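Local coordinates for protein mitochondrial import inner membrane translocase subunit TIM8 (Saccharomyces cerevisiae, PDB 3CJH) that acts as a mitochondrial intermembrane-space chaperone in the import and insertion of some multi-pass inner-membrane proteins and the transfer of beta-barrel precursors to the outer-membrane sorting machinery, at residues 18-21 with 22-26; 55-58 with 59-63. All blocks are in the same frame, centred on the assembly; numbering follows the deposited sequence.

Interaction 1 of 2, residues 18-21 with 22-26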
ATOM      1  N   THR B  18       9.484  10.891   0.681  1.00 14.30           N
ATOM      2  CA  THR B  18       8.666  11.709   1.550  1.00 12.24           C
ATOM      3  C   THR B  18       7.410  10.949   1.910  1.00 12.63           C
ATOM      4  O   THR B  18       7.025  10.879   3.083  1.00 13.06           O
ATOM      5  CB  THR B  18       8.289  13.019   0.903  1.00 11.77           C
ATOM      6  OG1 THR B  18       9.475  13.799   0.656  1.00 12.47           O
ATOM      7  CG2 THR B  18       7.403  13.794   1.821  1.00 12.42           C
ATOM      8  N   ASN B  19       6.790  10.338   0.910  1.00 11.07           N
ATOM      9  CA  ASN B  19       5.589   9.557   1.148  1.00  9.57           C
ATOM     10  C   ASN B  19       5.812   8.396   2.140  1.00 10.10           C
ATOM     11  O   ASN B  19       5.018   8.198   3.069  1.00 10.74           O
ATOM     12  CB  ASN B  19       5.052   9.029  -0.170  1.00 11.07           C
ATOM     13  CG  ASN B  19       3.793   8.227   0.007  1.00 12.30           C
ATOM     14  OD1 ASN B  19       2.875   8.640   0.722  1.00 13.66           O
ATOM     15  ND2 ASN B  19       3.740   7.063  -0.626  1.00 12.84           N
ATOM     16  N   ILE B  20       6.914   7.662   1.978  1.00 10.77           N
ATOM     17  CA  ILE B  20       7.199   6.541   2.888  1.00 11.32           C
ATOM     18  C   ILE B  20       7.536   7.041   4.286  1.00 11.67           C
ATOM     19  O   ILE B  20       6.984   6.556   5.279  1.00 12.23           O
ATOM     20  CB  ILE B  20       8.386   5.608   2.454  1.00 13.90           C
ATOM     21  CG1 ILE B  20       8.796   5.791   0.987  1.00 15.03           C
ATOM     22  CG2 ILE B  20       7.998   4.130   2.742  1.00 15.25           C
ATOM     23  CD1 ILE B  20       9.644   4.651   0.409  1.00 14.19           C
ATOM     24  N   CYS B  21       8.458   8.001   4.351  1.00 10.92           N
ATOM     25  CA  CYS B  21       9.007   8.453   5.628  1.00  8.89           C
ATOM     26  C   CYS B  21       8.033   9.280   6.433  1.00  7.94           C
ATOM     27  O   CYS B  21       8.007   9.199   7.651  1.00  8.17           O
ATOM     28  CB  CYS B  21      10.300   9.223   5.417  1.00  8.39           C
ATOM     29  SG  CYS B  21      11.668   8.170   4.890  1.00 13.20           S
ATOM     30  N   PHE B  22       7.210  10.066   5.761  1.00  7.90           N
ATOM     31  CA  PHE B  22       6.199  10.874   6.468  1.00  7.65           C
ATOM     32  C   PHE B  22       5.273   9.981   7.311  1.00  8.68           C
ATOM     33  O   PHE B  22       5.028  10.244   8.483  1.00  7.94           O
ATOM     34  CB  PHE B  22       5.382  11.663   5.472  1.00  7.63           C
ATOM     35  CG  PHE B  22       4.316  12.518   6.099  1.00  8.48           C
ATOM     36  CD1 PHE B  22       4.622  13.758   6.609  1.00  7.21           C
ATOM     37  CD2 PHE B  22       2.996  12.100   6.137  1.00  8.10           C
ATOM     38  CE1 PHE B  22       3.625  14.562   7.170  1.00  7.79           C
ATOM     39  CE2 PHE B  22       2.012  12.903   6.696  1.00  7.54           C
ATOM     40  CZ  PHE B  22       2.328  14.128   7.209  1.00  7.08           C
ATOM     41  N   LYS B  23       4.777   8.910   6.702  1.00 11.89           N
ATOM     42  CA  LYS B  23       3.961   7.924   7.408  1.00 13.32           C
ATOM     43  C   LYS B  23       4.635   7.375   8.660  1.00 14.27           C
ATOM     44  O   LYS B  23       4.010   7.266   9.725  1.00 16.63           O
ATOM     45  CB  LYS B  23       3.708   6.730   6.514  1.00 15.34           C
ATOM     46  CG  LYS B  23       2.890   6.997   5.276  1.00 18.79           C
ATOM     47  CD  LYS B  23       2.823   5.723   4.394  1.00 19.91           C
ATOM     48  CE  LYS B  23       1.695   5.803   3.330  1.00 22.72           C
ATOM     49  NZ  LYS B  23       1.125   4.439   2.917  1.00 25.35           N
ATOM     50  N   LYS B  24       5.907   7.020   8.514  1.00 12.37           N
ATOM     51  CA  LYS B  24       6.666   6.369   9.577  1.00 13.32           C
ATOM     52  C   LYS B  24       7.132   7.297  10.682  1.00 12.79           C
ATOM     53  O   LYS B  24       7.223   6.858  11.827  1.00 14.41           O
ATOM     54  CB  LYS B  24       7.862   5.600   8.985  1.00 14.08           C
ATOM     55  CG  LYS B  24       7.370   4.469   8.093  1.00 16.78           C
ATOM     56  CD  LYS B  24       8.452   3.605   7.450  1.00 17.79           C
ATOM     57  CE  LYS B  24       7.807   2.360   6.798  1.00 18.93           C
ATOM     58  NZ  LYS B  24       8.770   1.231   6.620  1.00 19.06           N
ATOM     59  N   CYS B  25       7.414   8.557  10.360  1.00 12.70           N
ATOM     60  CA  CYS B  25       7.945   9.524  11.347  1.00 13.10           C
ATOM     61  C   CYS B  25       6.966  10.561  11.905  1.00 14.63           C
ATOM     62  O   CYS B  25       7.176  11.058  13.016  1.00 16.52           O
ATOM     63  CB  CYS B  25       9.111  10.294  10.771  1.00 11.39           C
ATOM     64  SG  CYS B  25      10.537   9.274  10.508  1.00 14.56           S
ATOM     65  N   VAL B  26       5.950  10.929  11.129  1.00 13.86           N
ATOM     66  CA  VAL B  26       4.923  11.843  11.613  1.00 14.28           C
ATOM     67  C   VAL B  26       3.788  10.998  12.134  1.00 18.00           C
ATOM     68  O   VAL B  26       2.924  10.563  11.361  1.00 16.29           O
ATOM     69  CB  VAL B  26       4.386  12.757  10.522  1.00 13.36           C
ATOM     70  CG1 VAL B  26       3.248  13.599  11.078  1.00 15.88           C
ATOM     71  CG2 VAL B  26       5.488  13.644   9.954  1.00 11.37           C
TER

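Interaction 2 of 2, residues 55-58 with 59-63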
ATOM      1  N   ARG B  55      22.871  -1.853  -0.286  1.00 15.38           N
ATOM      2  CA  ARG B  55      23.068  -3.190   0.266  1.00 17.14           C
ATOM      3  C   ARG B  55      22.356  -4.258  -0.585  1.00 17.11           C
ATOM      4  O   ARG B  55      22.911  -5.315  -0.889  1.00 16.49           O
ATOM      5  CB  ARG B  55      22.517  -3.237   1.688  1.00 18.16           C
ATOM      6  CG  ARG B  55      23.214  -4.210   2.577  1.00 19.39           C
ATOM      7  CD  ARG B  55      24.466  -3.587   3.113  1.00 22.03           C
ATOM      8  NE  ARG B  55      25.111  -4.454   4.088  1.00 24.25           N
ATOM      9  CZ  ARG B  55      26.057  -5.348   3.816  1.00 25.47           C
ATOM     10  NH1 ARG B  55      26.500  -5.529   2.568  1.00 26.48           N
ATOM     11  NH2 ARG B  55      26.568  -6.078   4.805  1.00 25.81           N
ATOM     12  N   ILE B  56      21.115  -3.962  -0.960  1.00 17.89           N
ATOM     13  CA  ILE B  56      20.321  -4.869  -1.779  1.00 19.06           C
ATOM     14  C   ILE B  56      20.921  -5.057  -3.170  1.00 21.24           C
ATOM     15  O   ILE B  56      21.065  -6.181  -3.627  1.00 21.18           O
ATOM     16  CB  ILE B  56      18.857  -4.392  -1.898  1.00 17.59           C
ATOM     17  CG1 ILE B  56      17.975  -5.013  -0.803  1.00 17.92           C
ATOM     18  CG2 ILE B  56      18.270  -4.779  -3.253  1.00 15.76           C
ATOM     19  CD1 ILE B  56      18.595  -5.104   0.528  1.00 18.49           C
ATOM     20  N   VAL B  57      21.281  -3.960  -3.829  1.00 22.68           N
ATOM     21  CA  VAL B  57      21.802  -4.033  -5.192  1.00 24.25           C
ATOM     22  C   VAL B  57      23.174  -4.697  -5.222  1.00 26.36           C
ATOM     23  O   VAL B  57      23.441  -5.540  -6.084  1.00 26.61           O
ATOM     24  CB  VAL B  57      21.837  -2.646  -5.883  1.00 24.96           C
ATOM     25  CG1 VAL B  57      22.541  -1.632  -5.036  1.00 25.90           C
ATOM     26  CG2 VAL B  57      22.500  -2.739  -7.249  1.00 25.57           C
ATOM     27  N   ASN B  58      24.045  -4.329  -4.283  1.00 28.84           N
ATOM     28  CA  ASN B  58      25.344  -4.996  -4.172  1.00 30.40           C
ATOM     29  C   ASN B  58      25.095  -6.480  -4.009  1.00 32.53           C
ATOM     30  O   ASN B  58      25.619  -7.283  -4.775  1.00 34.34           O
ATOM     31  CB  ASN B  58      26.161  -4.479  -2.981  1.00 31.11           C
ATOM     32  CG  ASN B  58      26.891  -3.170  -3.282  1.00 32.16           C
ATOM     33  OD1 ASN B  58      27.189  -2.848  -4.444  1.00 31.70           O
ATOM     34  ND2 ASN B  58      27.196  -2.412  -2.219  1.00 32.03           N
ATOM     35  N   GLY B  59      24.259  -6.829  -3.030  1.00 33.44           N
ATOM     36  CA  GLY B  59      23.895  -8.223  -2.742  1.00 34.17           C
ATOM     37  C   GLY B  59      23.299  -9.007  -3.903  1.00 35.37           C
ATOM     38  O   GLY B  59      23.459 -10.218  -3.982  1.00 34.29           O
ATOM     39  N   LEU B  60      22.611  -8.317  -4.807  1.00 38.43           N
ATOM     40  CA  LEU B  60      22.039  -8.957  -6.000  1.00 40.75           C
ATOM     41  C   LEU B  60      23.110  -9.329  -7.049  1.00 44.63           C
ATOM     42  O   LEU B  60      22.910 -10.247  -7.849  1.00 45.82           O
ATOM     43  CB  LEU B  60      20.922  -8.087  -6.624  1.00 39.81           C
ATOM     44  CG  LEU B  60      19.557  -8.097  -5.912  1.00 38.93           C
ATOM     45  CD1 LEU B  60      18.537  -7.272  -6.669  1.00 37.69           C
ATOM     46  CD2 LEU B  60      19.041  -9.502  -5.735  1.00 38.60           C
ATOM     47  N   GLN B  61      24.253  -8.655  -7.034  1.00 47.68           N
ATOM     48  CA  GLN B  61      25.316  -8.995  -7.971  1.00 49.92           C
ATOM     49  C   GLN B  61      26.167 -10.142  -7.425  1.00 51.56           C
ATOM     50  O   GLN B  61      26.049 -11.271  -7.902  1.00 51.72           O
ATOM     51  CB  GLN B  61      26.127  -7.748  -8.309  1.00 50.88           C
ATOM     52  CG  GLN B  61      25.349  -6.808  -9.228  1.00 51.18           C
ATOM     53  CD  GLN B  61      25.549  -5.340  -8.909  1.00 52.45           C
ATOM     54  OE1 GLN B  61      26.604  -4.926  -8.411  1.00 51.65           O
ATOM     55  NE2 GLN B  61      24.526  -4.536  -9.201  1.00 52.79           N
ATOM     56  N   ASN B  62      26.989  -9.862  -6.414  1.00 54.06           N
ATOM     57  CA  ASN B  62      27.827 -10.885  -5.761  1.00 56.29           C
ATOM     58  C   ASN B  62      27.132 -12.254  -5.700  1.00 57.11           C
ATOM     59  O   ASN B  62      27.717 -13.280  -6.072  1.00 58.41           O
ATOM     60  CB  ASN B  62      28.188 -10.461  -4.326  1.00 57.31           C
ATOM     61  CG  ASN B  62      28.743  -9.045  -4.239  1.00 57.90           C
ATOM     62  OD1 ASN B  62      29.525  -8.614  -5.093  1.00 57.92           O
ATOM     63  ND2 ASN B  62      28.339  -8.314  -3.194  1.00 57.04           N
ATOM     64  N   THR B  63      25.883 -12.243  -5.223  1.00 56.43           N
ATOM     65  CA  THR B  63      25.055 -13.438  -5.066  1.00 55.16           C
ATOM     66  C   THR B  63      23.932 -13.440  -6.100  1.00 54.11           C
ATOM     67  O   THR B  63      23.135 -14.380  -6.175  1.00 52.46           O
ATOM     68  CB  THR B  63      24.434 -13.482  -3.654  1.00 55.41           C
ATOM     69  OG1 THR B  63      25.453 -13.248  -2.674  1.00 55.48           O
ATOM     70  CG2 THR B  63      23.773 -14.826  -3.382  1.00 55.16           C
TER

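Interaction 1 of 2, residues 18-21 with 22-26
Thr-18 hands its carbonyl O to the backbone N of Phe-22 at 2.8 Å, one turn on in helix 7-25. Its hydroxyl, OG1, hydrogen-bonds back to Ile-14 O, which satisfies the polar group of a buried threonine within its own helix. Asn-19 and Lys-23 run side by side in the same direction: the lysine methylenes lie along the carbonyl, CG 3.3 Å from Asn-19 O, and CE passes 4.0 Å from Asn-19 OD1. That amide oxygen is hydrogen-bonded to a polar side chain of a subunit of another protein. Ile-20 accepts a weak bond, 3.4 Å from Lys-24 N to Ile-20 O; Lys-24 CG lies 3.5 Å from that Ile-20 O, and the chain beyond it is extended. Cys-21 O receives Cys-25 N at 2.8 Å. In both cysteines SG stands opposite the carbonyl carbon (chi1 -70° and -68°), and the four-residue spacing puts both sulfurs on one side of the helix. This is the first half of the twin CX3C motif, where cysteines a turn apart can serve two disulfides to the second helix. The buried ring of Phe-22 has Val-26 CB 3.9 Å above one face, toward the rim, an apolar surface that also packs against a chain of another protein. Beyond the segments, Cys-21 is disulfide-linked to Cys-45 and Cys-25 to Cys-41, while Leu-42 packs on both cysteines and Phe-49 on Ile-20, all from helix 36-62; chains of two other proteins pack on Thr-18, Asn-19, Phe-22 and Lys-23, and on Ile-20, Lys-24 and Cys-25, respectively.

Interaction 2 of 2, residues 55-58 with 59-63
Val-57 holds CG2 anti to its own N, with CG1 between N and the carbonyl carbon (chi1 52°), while Gln-61 bends at chi2 (142°); the valine methyl and the amide thus come together, CG2 to NE2 3.3 Å. The two side chains lie alongside each other, pointing the same way. NE2 is also near Val-57 O, but the angle there is too poor for a bond. On another flank Ile-56 and Leu-60 meet through CG2 and CD1 at 4.2 Å, branched apolar chains suited to the side that apolar residues of a subunit of another protein cover. Along the backbone, Gly-59 N binds Arg-55 O at 2.9 Å, and Leu-60 N binds Ile-56 O at 2.9 Å. These i to i+4 bonds are joined by i to i+3 ones, weakly from Leu-60 N to Val-57 O and at 3.0 Å from Gln-61 N to Asn-58 O, a local shift toward 3-10-like bonding; Gln-61 N to Val-57 O and Asn-62 N to Asn-58 O are weak. Polar Asn-58, Gln-61 and Asn-62 suit the exposed face. The chemistry implies a helix end held mainly by its backbone, its apolar flank facing a subunit of another protein to which Arg-55 adds long, weak ion pairs.

Overall arrangement
Both contacts are local, each joining successive turns of one helix, and they follow one another along the chain: interaction 1 closes helix 7-25, and interaction 2 ends helix 36-62. Their centres stand 26 Å apart on opposite sides of the chain's centre, with nearest atoms about 13 Å apart and no direct touch. The two disulfides tie the helices together: their first cysteines belong to interaction 1 and their partners lie on helix 36-62, well before residues 55-63. A partly buried, cross-linked part of the helical hairpin thus contrasts with a more exposed helix end, and both face subunits of other proteins within the six-chain assembly.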